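Alcohol dehydrogenase (Thermus sp., PDB 4CPD) probably catalyses the reversible NAD-dependent oxidation of alcohols to aldehydes or ketones as a zinc-containing member of the medium-chain dehydrogenase family. Local coordinates at residues G106-Y109 with M114-N117; P93-R96 with L102-R105; D238-A243 with S251-M256; G151-T156 with G181-E186; S40-Y45 with L332-E337. All blocks are in the same frame, centred on the assembly; numbering follows the deposited sequence.

Interactions 4 and 5 hold the cofactor between them: both touch NAD, with centres about 18 Å apart, interaction 4 beside the nicotinamide and the zinc bound by Asp152, interaction 5 along the nicotinamide ribose and the pyrophosphate. Interaction 3 lies in the nucleotide-binding domain, its centre about 17 Å from that of interaction 4, which it touches directly, Leu241 packing on Ala184. Interactions 1 and 2 follow each other along the chain, centres about 13 Å apart; the second supplies two of the four cysteine ligands of another zinc, the first carries on from it toward the catalytic metal and comes within about 7 Å of interaction 4, nearest atoms. Interaction 5 encloses all the others in sequence.

Interaction 1. Residues G106-Y109 with M114-N117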
# COMPACT_ATOMS: atom_id res chain seq x y z
N GLY A 106 19.55 -8.19 10.68
CA GLY A 106 18.52 -7.75 11.59
C GLY A 106 18.20 -8.78 12.62
O GLY A 106 18.47 -9.94 12.41
N GLY A 107 17.62 -8.34 13.74
CA GLY A 107 17.11 -9.23 14.79
C GLY A 107 16.25 -8.49 15.78
O GLY A 107 16.16 -7.29 15.72
N VAL A 108 15.63 -9.23 16.69
CA VAL A 108 14.81 -8.68 17.77
C VAL A 108 15.32 -9.24 19.07
O VAL A 108 15.44 -10.44 19.21
CB VAL A 108 13.35 -9.12 17.66
CG1 VAL A 108 12.52 -8.54 18.79
CG2 VAL A 108 12.77 -8.74 16.31
N TYR A 109 15.58 -8.37 20.03
CA TYR A 109 16.06 -8.81 21.36
C TYR A 109 15.12 -9.84 21.97
O TYR A 109 13.91 -9.70 21.89
CB TYR A 109 16.18 -7.64 22.36
CG TYR A 109 17.09 -6.52 21.95
CD1 TYR A 109 18.47 -6.66 21.99
CD2 TYR A 109 16.58 -5.29 21.54
CE1 TYR A 109 19.32 -5.63 21.61
CE2 TYR A 109 17.41 -4.24 21.18
CZ TYR A 109 18.77 -4.42 21.21
OH TYR A 109 19.54 -3.36 20.84
N MET A 114 15.18 -17.59 15.63
CA MET A 114 14.68 -17.17 14.30
C MET A 114 14.76 -15.67 14.02
O MET A 114 14.53 -15.22 12.90
CB MET A 114 13.27 -17.72 14.05
CG MET A 114 13.30 -19.23 13.83
SD MET A 114 14.25 -19.61 12.34
CE MET A 114 15.91 -20.04 12.92
N PHE A 115 15.12 -14.91 15.05
CA PHE A 115 15.21 -13.45 15.00
C PHE A 115 16.51 -12.93 15.61
O PHE A 115 16.51 -12.04 16.46
CB PHE A 115 14.01 -12.85 15.73
CG PHE A 115 12.71 -13.19 15.08
CD1 PHE A 115 12.23 -12.41 14.05
CD2 PHE A 115 11.99 -14.31 15.48
CE1 PHE A 115 11.03 -12.71 13.45
CE2 PHE A 115 10.79 -14.62 14.88
CZ PHE A 115 10.31 -13.81 13.86
N GLY A 116 17.62 -13.52 15.18
CA GLY A 116 18.94 -12.99 15.49
C GLY A 116 19.58 -13.59 16.72
O GLY A 116 20.73 -13.28 17.03
N ASN A 117 18.82 -14.42 17.43
CA ASN A 117 19.32 -15.11 18.63
C ASN A 117 19.98 -14.13 19.61
O ASN A 117 21.18 -14.24 19.91
CB ASN A 117 20.30 -16.20 18.20
CG ASN A 117 20.46 -17.30 19.24
OD1 ASN A 117 19.54 -17.63 20.01
ND2 ASN A 117 21.63 -17.89 19.26
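Phe115 CG is set beside its own backbone N, opposite the carbonyl carbon (chi1 -63°), and this carries the ring on past Val108, toward which the backbone has already turned CB. In Val108, CG1 is trans to the backbone N (chi1 -180°), a setting that leaves CG2 beside that N and obliquely near the Phe115 ring. The two CB atoms, Val108 CB and Phe115 CB, come to 4.3 Å, a light apolar contact. Beside this pair lies the polar link, Val108 N giving its hydrogen to Phe115 O at 3.0 Å. These residues close a short excursion of the chain in the GroES-like catalytic domain: the weakly bonded strand 107-108, which pairs antiparallel with strand 86-87 through Gly107 and Ile87, leads out, and residues 114-117 come back across it. Gly107 and Gly116 meet backbone to backbone, their CA atoms 4.2 Å apart. With phi near +94°, Gly116 has a conformation suited to glycine, and a side chain there would point at Gly107. Beyond the pair, the Phe115 ring meets Tyr111 edge-to-face, and Val108 touches Phe85 and His59, the latter a ligand of the catalytic zinc.

Interaction 2. Residues P93-R96 with L102-R105; sequences PYCR and LCER. With ZN (zinc ion), chain F.
Tyr94 lies against Leu102 and Glu104 along much of its side chain. Its CB rests 3.4 Å from Leu102 O, and CG is also close to that carbonyl oxygen. On one side of the ring CD1 packs on Leu102 CB at 3.7 Å, with Leu102 CD1 a little farther off. On the other side CD2 and then CE2 reach Glu104, CE2 standing 3.7 Å from Glu104 OE2. That oxygen sits at the ring edge, in the ring plane, while the carboxylate is turned almost perpendicular to the ring (83°). Here the chain folds into the structural-zinc lobe of the zinc-containing alcohol dehydrogenases, in which four cysteines hold one metal. Cys95 SG binds the zinc ion at 2.3 Å and Cys103 SG binds it at 2.2 Å; Cys89 and Cys92 complete the site. The two thiolates converge from different torsions: Cys95 SG lies beside its backbone N, whereas Cys103 SG points the opposite way from its own (chi1 176°). Glu104, extended beyond CG, also brings OE1 to 3.4 Å from Pro93 CD, crossing the proline about at right angles. Within the lobe Arg97 makes a cation-pi contact with Tyr94; from outside it, Pro259 of the second subunit packs on the same tyrosine.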
# COMPACT_ATOMS: atom_id res chain seq x y z
N PRO A 93 22.16 -3.10 2.15
CA PRO A 93 21.32 -2.37 1.20
C PRO A 93 19.96 -1.91 1.75
O PRO A 93 19.52 -0.79 1.41
CB PRO A 93 21.12 -3.38 0.07
CG PRO A 93 22.25 -4.34 0.19
CD PRO A 93 22.49 -4.45 1.65
N TYR A 94 19.33 -2.74 2.57
CA TYR A 94 18.08 -2.33 3.24
C TYR A 94 18.26 -1.14 4.22
O TYR A 94 17.44 -0.23 4.24
CB TYR A 94 17.37 -3.53 3.89
CG TYR A 94 16.85 -4.45 2.82
CD1 TYR A 94 15.69 -4.13 2.11
CD2 TYR A 94 17.56 -5.61 2.44
CE1 TYR A 94 15.23 -4.96 1.09
CE2 TYR A 94 17.10 -6.44 1.42
CZ TYR A 94 15.94 -6.12 0.75
OH TYR A 94 15.47 -6.94 -0.26
N CYS A 95 19.32 -1.15 5.01
CA CYS A 95 19.59 -0.05 5.92
C CYS A 95 19.84 1.19 5.12
O CYS A 95 19.39 2.24 5.51
CB CYS A 95 20.79 -0.32 6.84
SG CYS A 95 20.43 -1.47 8.18
N ARG A 96 20.54 1.08 3.99
CA ARG A 96 20.82 2.28 3.17
C ARG A 96 19.55 2.90 2.54
O ARG A 96 19.53 4.10 2.28
CB ARG A 96 21.85 2.00 2.09
CG ARG A 96 23.05 1.24 2.64
CD ARG A 96 24.38 1.80 2.16
NE ARG A 96 24.98 2.63 3.19
CZ ARG A 96 26.21 2.48 3.71
NH1 ARG A 96 27.05 1.53 3.28
NH2 ARG A 96 26.61 3.32 4.65
N LEU A 102 14.17 -4.31 7.66
CA LEU A 102 14.55 -5.37 6.75
C LEU A 102 16.04 -5.61 6.71
O LEU A 102 16.54 -6.24 5.76
CB LEU A 102 14.06 -5.02 5.35
CG LEU A 102 12.53 -4.86 5.29
CD1 LEU A 102 12.12 -4.38 3.90
CD2 LEU A 102 11.83 -6.16 5.66
N CYS A 103 16.76 -5.09 7.72
CA CYS A 103 18.22 -5.20 7.80
C CYS A 103 18.62 -6.66 7.64
O CYS A 103 17.99 -7.55 8.21
CB CYS A 103 18.74 -4.73 9.14
SG CYS A 103 20.51 -4.97 9.29
N GLU A 104 19.64 -6.89 6.83
CA GLU A 104 20.12 -8.26 6.55
C GLU A 104 20.78 -8.92 7.75
O GLU A 104 20.74 -10.13 7.88
CB GLU A 104 21.05 -8.27 5.33
CG GLU A 104 20.30 -8.62 4.03
CD GLU A 104 20.97 -8.06 2.80
OE1 GLU A 104 22.10 -7.54 2.97
OE2 GLU A 104 20.37 -8.11 1.69
N ARG A 105 21.36 -8.13 8.64
CA ARG A 105 21.83 -8.61 9.95
C ARG A 105 20.82 -8.29 11.06
O ARG A 105 21.17 -8.14 12.24
CB ARG A 105 23.18 -7.97 10.26
CG ARG A 105 24.32 -8.59 9.46
CD ARG A 105 25.62 -7.82 9.65
NE ARG A 105 25.60 -6.76 8.66
CZ ARG A 105 26.21 -6.78 7.49
NH1 ARG A 105 27.01 -7.80 7.16
NH2 ARG A 105 26.05 -5.74 6.67
ZN ZN F . 21.39 -3.56 7.89

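Interaction 3. Residues D238-A243 with S251-M256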
# COMPACT_ATOMS: atom_id res chain seq x y z
N ASP A 238 -11.11 7.41 6.31
CA ASP A 238 -10.01 7.58 5.38
C ASP A 238 -8.89 6.56 5.60
O ASP A 238 -8.29 6.08 4.65
CB ASP A 238 -9.46 8.99 5.54
CG ASP A 238 -10.50 10.04 5.26
OD1 ASP A 238 -10.75 10.30 4.06
OD2 ASP A 238 -11.09 10.59 6.23
N LEU A 239 -8.64 6.23 6.86
CA LEU A 239 -7.57 5.31 7.25
C LEU A 239 -8.03 4.28 8.27
O LEU A 239 -8.76 4.61 9.19
CB LEU A 239 -6.42 6.14 7.81
CG LEU A 239 -5.25 5.41 8.43
CD1 LEU A 239 -4.67 4.35 7.51
CD2 LEU A 239 -4.17 6.42 8.79
N VAL A 240 -7.65 3.02 8.09
CA VAL A 240 -7.85 2.01 9.14
C VAL A 240 -6.50 1.49 9.57
O VAL A 240 -5.71 1.06 8.74
CB VAL A 240 -8.66 0.80 8.67
CG1 VAL A 240 -8.88 -0.18 9.80
CG2 VAL A 240 -10.00 1.27 8.17
N LEU A 241 -6.26 1.52 10.87
CA LEU A 241 -5.09 0.87 11.46
C LEU A 241 -5.54 -0.42 12.11
O LEU A 241 -6.26 -0.37 13.09
CB LEU A 241 -4.45 1.76 12.51
CG LEU A 241 -3.21 1.10 13.07
CD1 LEU A 241 -2.01 1.50 12.25
CD2 LEU A 241 -2.98 1.48 14.50
N GLU A 242 -5.10 -1.57 11.61
CA GLU A 242 -5.50 -2.83 12.24
C GLU A 242 -4.36 -3.28 13.13
O GLU A 242 -3.20 -3.36 12.71
CB GLU A 242 -6.02 -3.89 11.23
CG GLU A 242 -5.16 -5.09 10.96
CD GLU A 242 -5.00 -6.01 12.15
OE1 GLU A 242 -6.01 -6.46 12.72
OE2 GLU A 242 -3.82 -6.30 12.50
N ALA A 243 -4.69 -3.50 14.39
CA ALA A 243 -3.68 -3.75 15.41
C ALA A 243 -3.99 -4.98 16.25
O ALA A 243 -3.62 -5.04 17.43
CB ALA A 243 -3.55 -2.54 16.32
N SER A 251 -10.00 -8.53 7.05
CA SER A 251 -11.14 -8.45 6.12
C SER A 251 -12.06 -7.33 6.57
O SER A 251 -12.63 -6.59 5.77
CB SER A 251 -11.90 -9.78 6.11
OG SER A 251 -11.00 -10.86 6.06
N LEU A 252 -12.17 -7.23 7.89
CA LEU A 252 -12.93 -6.17 8.50
C LEU A 252 -12.38 -4.81 8.12
O LEU A 252 -13.13 -3.93 7.70
CB LEU A 252 -12.90 -6.34 10.02
CG LEU A 252 -14.09 -5.72 10.73
CD1 LEU A 252 -15.39 -6.46 10.41
CD2 LEU A 252 -13.81 -5.73 12.22
N ALA A 253 -11.07 -4.65 8.24
CA ALA A 253 -10.43 -3.39 7.90
C ALA A 253 -10.70 -3.01 6.46
O ALA A 253 -11.00 -1.83 6.17
CB ALA A 253 -8.92 -3.47 8.15
N LEU A 254 -10.62 -4.01 5.57
CA LEU A 254 -10.80 -3.79 4.13
C LEU A 254 -12.25 -3.52 3.72
O LEU A 254 -12.51 -2.77 2.78
CB LEU A 254 -10.22 -4.97 3.35
CG LEU A 254 -8.68 -4.97 3.40
CD1 LEU A 254 -8.13 -6.30 2.99
CD2 LEU A 254 -8.07 -3.88 2.51
N GLU A 255 -13.19 -4.10 4.44
CA GLU A 255 -14.59 -3.79 4.22
C GLU A 255 -14.91 -2.38 4.75
O GLU A 255 -15.58 -1.57 4.11
CB GLU A 255 -15.44 -4.83 4.92
CG GLU A 255 -16.86 -4.89 4.39
CD GLU A 255 -17.69 -5.99 5.03
OE1 GLU A 255 -17.15 -6.78 5.84
OE2 GLU A 255 -18.89 -6.07 4.69
N MET A 256 -14.44 -2.12 5.95
CA MET A 256 -14.73 -0.89 6.67
C MET A 256 -14.23 0.39 5.96
O MET A 256 -14.95 1.39 5.86
CB MET A 256 -14.08 -1.07 8.03
CG MET A 256 -14.23 0.04 9.05
SD MET A 256 -13.36 -0.48 10.55
CE MET A 256 -14.25 -1.94 11.04
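Val240 and Ala253 join the strand and helix of a beta-alpha-beta unit in the Rossmann-type nucleotide-binding domain, strand 239-242 leading through helix 247-256 to strand 262-265. The two short segments run almost exactly antiparallel (173°), their axes 8.7 Å apart, and the small alanine, where the CA atoms of Val240 and Ala253 approach most closely, is consistent with this spacing. Ser251 begins the walk, its OG hydrogen-bonded to Ala247 O. Leu252 turns to helix 224-231, packing on Pro224 and Val225. Ala253 faces the sheet: its CB meets Val240 CG1 at 3.7 Å and Glu242 CB at 4.3 Å. Glu242 offers only its aliphatic base to the helix here, since OE1 is hydrogen-bonded to Thr249 OG1, a turn earlier on the same helix. Leu254 points away from the strand, and the carbonyl oxygens of Leu254 and Glu255 both accept from Lys284 NZ. Met256 closes the segment, chi1 and chi2 both anti (-179° and 180°) and only CE bent off, lying between the strand and Val228 of helix 224-231 and touching Ala173 and Ile175 of strand 171-175. The second methyl of Val240, CG2, lies 3.8 Å from Ala253 O, with Met256 SD farther off at 4.5 Å.

Interaction 4. Residues G151-T156 with G181-E186. With ZN (zinc ion), chain E; NAD (nicotinamide-adenine-dinucleotide), chain G.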
# COMPACT_ATOMS: atom_id res chain seq x y z
N GLY A 151 10.66 3.03 21.94
CA GLY A 151 11.42 1.93 21.40
C GLY A 151 10.60 0.85 20.73
O GLY A 151 11.17 0.07 19.92
N ASP A 152 9.29 0.81 21.03
CA ASP A 152 8.46 -0.28 20.47
C ASP A 152 7.04 0.16 20.17
O ASP A 152 6.78 0.62 19.07
CB ASP A 152 8.55 -1.52 21.38
CG ASP A 152 7.73 -2.66 20.92
OD1 ASP A 152 6.99 -2.54 19.92
OD2 ASP A 152 7.80 -3.70 21.60
N ILE A 153 6.12 0.05 21.12
CA ILE A 153 4.70 0.14 20.76
C ILE A 153 4.19 1.53 20.27
O ILE A 153 3.27 1.60 19.46
CB ILE A 153 3.79 -0.38 21.86
CG1 ILE A 153 3.99 0.40 23.15
CG2 ILE A 153 4.05 -1.86 22.12
CD1 ILE A 153 2.81 0.22 24.08
N LEU A 154 4.79 2.62 20.74
CA LEU A 154 4.41 3.95 20.28
C LEU A 154 4.92 4.20 18.86
O LEU A 154 4.19 4.67 18.00
CB LEU A 154 4.91 5.04 21.23
CG LEU A 154 4.58 6.48 20.84
CD1 LEU A 154 3.09 6.63 20.55
CD2 LEU A 154 5.00 7.44 21.92
N SER A 155 6.17 3.88 18.61
CA SER A 155 6.73 4.07 17.27
C SER A 155 6.08 3.14 16.25
O SER A 155 6.02 3.45 15.07
CB SER A 155 8.24 3.87 17.31
OG SER A 155 8.86 4.87 18.09
N THR A 156 5.59 2.00 16.71
CA THR A 156 4.86 1.07 15.87
C THR A 156 3.56 1.70 15.39
O THR A 156 3.26 1.71 14.20
CB THR A 156 4.61 -0.26 16.63
OG1 THR A 156 5.85 -0.93 16.82
CG2 THR A 156 3.74 -1.17 15.87
N GLY A 181 -3.01 -0.23 19.91
CA GLY A 181 -4.19 0.52 19.52
C GLY A 181 -4.37 1.82 20.28
O GLY A 181 -4.78 2.85 19.71
N LEU A 182 -4.06 1.77 21.57
CA LEU A 182 -4.20 2.94 22.42
C LEU A 182 -3.17 3.98 22.07
O LEU A 182 -3.47 5.16 22.10
CB LEU A 182 -4.13 2.56 23.89
CG LEU A 182 -5.31 1.66 24.33
CD1 LEU A 182 -5.02 1.02 25.69
CD2 LEU A 182 -6.62 2.42 24.37
N MET A 183 -1.95 3.56 21.72
CA MET A 183 -0.95 4.51 21.21
C MET A 183 -1.49 5.18 19.92
O MET A 183 -1.39 6.41 19.73
CB MET A 183 0.37 3.84 20.90
CG MET A 183 1.05 3.13 22.06
SD MET A 183 1.71 4.18 23.36
CE MET A 183 0.40 3.98 24.57
N ALA A 184 -2.05 4.36 19.05
CA ALA A 184 -2.54 4.85 17.78
C ALA A 184 -3.61 5.90 18.00
O ALA A 184 -3.59 6.96 17.36
CB ALA A 184 -3.10 3.70 16.95
N ILE A 185 -4.56 5.60 18.88
CA ILE A 185 -5.61 6.55 19.19
C ILE A 185 -5.05 7.91 19.62
O ILE A 185 -5.38 8.94 19.05
CB ILE A 185 -6.55 6.02 20.26
CG1 ILE A 185 -7.37 4.89 19.69
CG2 ILE A 185 -7.50 7.10 20.71
CD1 ILE A 185 -8.03 4.03 20.75
N GLU A 186 -4.19 7.90 20.62
CA GLU A 186 -3.60 9.15 21.11
C GLU A 186 -2.91 9.88 19.98
O GLU A 186 -3.11 11.06 19.83
CB GLU A 186 -2.61 8.87 22.24
CG GLU A 186 -2.29 10.07 23.12
CD GLU A 186 -1.34 9.74 24.28
OE1 GLU A 186 -1.11 8.56 24.59
OE2 GLU A 186 -0.83 10.68 24.90
ZN ZN E . 7.06 -5.44 21.31
PA NAD G . -2.61 -7.30 23.07
O1A NAD G . -2.29 -6.89 24.51
O2A NAD G . -2.87 -8.77 22.76
O5B NAD G . -3.82 -6.44 22.43
C5B NAD G . -4.73 -7.03 21.50
C4B NAD G . -6.10 -6.38 21.62
O4B NAD G . -6.92 -6.74 20.50
C3B NAD G . -6.83 -6.84 22.89
O3B NAD G . -7.47 -5.77 23.59
C2B NAD G . -7.87 -7.79 22.38
O2B NAD G . -9.03 -7.82 23.22
C1B NAD G . -8.16 -7.20 21.01
N9A NAD G . -8.76 -8.21 20.14
C8A NAD G . -8.33 -9.49 20.04
N7A NAD G . -9.12 -10.14 19.15
C5A NAD G . -10.04 -9.27 18.68
C6A NAD G . -11.16 -9.31 17.71
N6A NAD G . -11.41 -10.46 17.07
N1A NAD G . -11.90 -8.19 17.49
C2A NAD G . -11.63 -7.04 18.14
N3A NAD G . -10.62 -6.93 19.04
C4A NAD G . -9.81 -7.99 19.34
O3 NAD G . -1.39 -6.86 22.10
PN NAD G . -0.68 -5.41 21.94
O1N NAD G . 0.41 -5.40 22.99
O2N NAD G . -1.71 -4.29 21.77
O5D NAD G . -0.03 -5.58 20.47
C5D NAD G . -0.90 -5.38 19.34
C4D NAD G . -0.60 -6.25 18.12
O4D NAD G . 0.42 -5.61 17.35
C3D NAD G . -0.09 -7.66 18.45
O3D NAD G . -0.55 -8.56 17.43
C2D NAD G . 1.43 -7.49 18.45
O2D NAD G . 2.20 -8.70 18.26
C1D NAD G . 1.58 -6.47 17.32
N1N NAD G . 2.84 -5.71 17.35
C2N NAD G . 3.40 -5.53 16.15
C3N NAD G . 4.59 -4.83 15.99
C7N NAD G . 5.09 -4.69 14.58
O7N NAD G . 6.28 -4.55 14.35
N7N NAD G . 4.17 -4.69 13.60
C4N NAD G . 5.21 -4.28 17.13
C5N NAD G . 4.62 -4.48 18.38
C6N NAD G . 3.41 -5.20 18.47
O HOH W 1 7.06 -6.00 18.90
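At the nicotinamide and catalytic-zinc site, a helix starts beside the metal and lays its first turn against the nicotinamide; behind it, Ile153 and Leu154 receive Met183 from the helix that follows the glycine-rich turn of the Rossmann-type domain. Bent at chi2 and chi3, the Met183 chain lies across both residues: CG is 3.7 Å from Ile153 O, CB is 3.9 Å from Leu154 CD1, and SD rests on Leu154 CB. Ile153 has CG1 between its backbone N and carbonyl carbon (chi1 60°), which lets CD1 come to 4.0 Å from Met183 CG. On the cofactor side, Asp152 OD2 binds the zinc at 1.9 Å, with Cys38, His59 and a water as the other ligands. Asp152 O takes two hydrogens from Thr156, one from its N and one from OG1 at 2.9 Å, the hydroxyl coming from above the carbonyl plane. The same OG1 lies 3.4 Å from NAD C4N, the carbon that exchanges hydride in this family, and CG2 also touches the ring. A glycine in place of Thr156 would probably open a gap against the nicotinamide and leave Asp152 O with one donor fewer. Leu154 reaches on to helix 295-307, while Leu182 and Ile185 pack against helix 203-212.

Interaction 5. Residues S40-Y45 with L332-E337. With NAD (nicotinamide-adenine-dinucleotide), chain G.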
# COMPACT_ATOMS: atom_id res chain seq x y z
N SER A 40 3.75 -9.03 21.86
CA SER A 40 4.62 -9.94 21.12
C SER A 40 5.21 -11.01 22.03
O SER A 40 5.48 -12.13 21.59
CB SER A 40 5.76 -9.19 20.43
OG SER A 40 5.28 -8.19 19.54
N ASP A 41 5.43 -10.66 23.30
CA ASP A 41 6.02 -11.58 24.24
C ASP A 41 5.03 -12.69 24.55
O ASP A 41 5.42 -13.79 24.94
CB ASP A 41 6.42 -10.87 25.54
CG ASP A 41 7.59 -9.92 25.37
OD1 ASP A 41 8.50 -10.17 24.53
OD2 ASP A 41 7.60 -8.92 26.13
N LEU A 42 3.75 -12.42 24.38
CA LEU A 42 2.76 -13.49 24.57
C LEU A 42 2.83 -14.58 23.51
O LEU A 42 2.51 -15.71 23.81
CB LEU A 42 1.35 -12.92 24.63
CG LEU A 42 1.09 -12.04 25.84
CD1 LEU A 42 -0.32 -11.44 25.76
CD2 LEU A 42 1.29 -12.84 27.13
N HIS A 43 3.27 -14.25 22.29
CA HIS A 43 3.48 -15.27 21.25
C HIS A 43 4.64 -16.21 21.64
O HIS A 43 4.57 -17.44 21.43
CB HIS A 43 3.69 -14.64 19.88
CG HIS A 43 2.60 -13.70 19.48
ND1 HIS A 43 2.84 -12.42 19.03
CD2 HIS A 43 1.25 -13.84 19.51
CE1 HIS A 43 1.69 -11.82 18.77
NE2 HIS A 43 0.71 -12.66 19.06
N LEU A 44 5.69 -15.65 22.24
CA LEU A 44 6.72 -16.48 22.84
C LEU A 44 6.07 -17.38 23.88
O LEU A 44 6.15 -18.59 23.78
CB LEU A 44 7.82 -15.66 23.50
CG LEU A 44 8.99 -15.43 22.56
CD1 LEU A 44 8.67 -14.26 21.67
CD2 LEU A 44 10.30 -15.17 23.26
N TYR A 45 5.41 -16.76 24.86
CA TYR A 45 4.85 -17.45 26.02
C TYR A 45 4.04 -18.67 25.58
O TYR A 45 4.17 -19.76 26.17
CB TYR A 45 3.95 -16.48 26.78
CG TYR A 45 3.57 -16.82 28.21
CD1 TYR A 45 4.52 -16.87 29.23
CD2 TYR A 45 2.25 -16.98 28.57
CE1 TYR A 45 4.15 -17.10 30.54
CE2 TYR A 45 1.87 -17.21 29.87
CZ TYR A 45 2.83 -17.28 30.85
OH TYR A 45 2.41 -17.52 32.14
N LEU A 332 -0.79 -12.04 34.50
CA LEU A 332 -1.74 -10.92 34.50
C LEU A 332 -2.01 -10.42 33.10
O LEU A 332 -3.15 -10.34 32.66
CB LEU A 332 -1.23 -9.75 35.36
CG LEU A 332 -1.60 -9.67 36.85
CD1 LEU A 332 -3.09 -9.57 37.04
CD2 LEU A 332 -1.06 -10.87 37.60
N PHE A 333 -0.94 -10.10 32.39
CA PHE A 333 -1.06 -9.57 31.03
C PHE A 333 -1.73 -10.58 30.08
O PHE A 333 -2.63 -10.23 29.32
CB PHE A 333 0.31 -9.14 30.51
CG PHE A 333 0.25 -8.41 29.20
CD1 PHE A 333 -0.62 -7.34 29.02
CD2 PHE A 333 1.08 -8.80 28.15
CE1 PHE A 333 -0.66 -6.66 27.81
CE2 PHE A 333 1.04 -8.12 26.95
CZ PHE A 333 0.17 -7.05 26.77
N ASP A 334 -1.29 -11.83 30.15
CA ASP A 334 -1.89 -12.90 29.36
C ASP A 334 -3.39 -13.02 29.62
O ASP A 334 -4.19 -13.02 28.67
CB ASP A 334 -1.20 -14.23 29.67
CG ASP A 334 -1.61 -15.32 28.71
OD1 ASP A 334 -2.15 -14.99 27.62
OD2 ASP A 334 -1.36 -16.50 29.07
N ARG A 335 -3.76 -13.09 30.91
CA ARG A 335 -5.17 -13.19 31.34
C ARG A 335 -5.96 -11.88 31.13
O ARG A 335 -7.15 -11.82 31.43
CB ARG A 335 -5.27 -13.69 32.80
CG ARG A 335 -4.93 -15.18 33.00
CD ARG A 335 -4.74 -15.54 34.47
N LYS A 336 -5.31 -10.84 30.61
CA LYS A 336 -5.93 -9.54 30.28
C LYS A 336 -6.38 -8.75 31.56
O LYS A 336 -7.22 -7.84 31.51
CB LYS A 336 -7.10 -9.76 29.30
CG LYS A 336 -7.03 -8.96 28.01
CD LYS A 336 -6.51 -9.80 26.85
N GLU A 337 -5.77 -9.10 32.69
CA GLU A 337 -5.99 -8.42 33.96
C GLU A 337 -5.10 -7.19 34.11
O GLU A 337 -5.47 -6.22 34.75
CB GLU A 337 -5.76 -9.40 35.11
CG GLU A 337 -6.94 -10.35 35.32
CD GLU A 337 -6.58 -11.61 36.10
OE1 GLU A 337 -5.69 -11.56 36.98
OE2 GLU A 337 -7.20 -12.66 35.82
PA NAD G . -2.61 -7.30 23.07
O1A NAD G . -2.29 -6.89 24.51
O2A NAD G . -2.87 -8.77 22.76
O5B NAD G . -3.82 -6.44 22.43
C5B NAD G . -4.73 -7.03 21.50
C4B NAD G . -6.10 -6.38 21.62
O4B NAD G . -6.92 -6.74 20.50
C3B NAD G . -6.83 -6.84 22.89
O3B NAD G . -7.47 -5.77 23.59
C2B NAD G . -7.87 -7.79 22.38
O2B NAD G . -9.03 -7.82 23.22
C1B NAD G . -8.16 -7.20 21.01
N9A NAD G . -8.76 -8.21 20.14
C8A NAD G . -8.33 -9.49 20.04
N7A NAD G . -9.12 -10.14 19.15
C5A NAD G . -10.04 -9.27 18.68
C6A NAD G . -11.16 -9.31 17.71
N6A NAD G . -11.41 -10.46 17.07
N1A NAD G . -11.90 -8.19 17.49
C2A NAD G . -11.63 -7.04 18.14
N3A NAD G . -10.62 -6.93 19.04
C4A NAD G . -9.81 -7.99 19.34
O3 NAD G . -1.39 -6.86 22.10
PN NAD G . -0.68 -5.41 21.94
O1N NAD G . 0.41 -5.40 22.99
O2N NAD G . -1.71 -4.29 21.77
O5D NAD G . -0.03 -5.58 20.47
C5D NAD G . -0.90 -5.38 19.34
C4D NAD G . -0.60 -6.25 18.12
O4D NAD G . 0.42 -5.61 17.35
C3D NAD G . -0.09 -7.66 18.45
O3D NAD G . -0.55 -8.56 17.43
C2D NAD G . 1.43 -7.49 18.45
O2D NAD G . 2.20 -8.70 18.26
C1D NAD G . 1.58 -6.47 17.32
N1N NAD G . 2.84 -5.71 17.35
C2N NAD G . 3.40 -5.53 16.15
C3N NAD G . 4.59 -4.83 15.99
C7N NAD G . 5.09 -4.69 14.58
O7N NAD G . 6.28 -4.55 14.35
N7N NAD G . 4.17 -4.69 13.60
C4N NAD G . 5.21 -4.28 17.13
C5N NAD G . 4.62 -4.48 18.38
C6N NAD G . 3.41 -5.20 18.47
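Leu42 spreads its two methyls over successive residues: CD1 sits 3.8 Å from Phe333 CE2, meeting the ring obliquely, and CD2 lies 3.8 Å from Asp334 CB. Phe333 has CG trans to its backbone N (chi1 -172°), which swings the ring toward Leu42 and the cofactor phosphate. One turn on, Tyr45 CE2 has Asp334 OD2 at 3.4 Å, at the ring edge and near its plane, with the carboxylate turned almost perpendicular to the ring (85°). Asp334 OD2 is hydrogen-bonded to His46 NE2. In this way helix 39-45 meets helix 326-334, which ends in a Schellman motif at Lys336, at the NAD pocket. Phe333 CZ stands 3.3 Å from NAD O1A on the adenosine-side phosphate, and farther along the cofactor His43 CE1 lies 3.2 Å from NAD O2D, the nicotinamide-ribose hydroxyl to which Ser40 OG makes a weak hydrogen bond. An alanine replacing Phe333 would probably open a gap between Leu42 and the pyrophosphate. Farther out, Arg205, which hydrogen-bonds NAD through NH1, packs against Phe333.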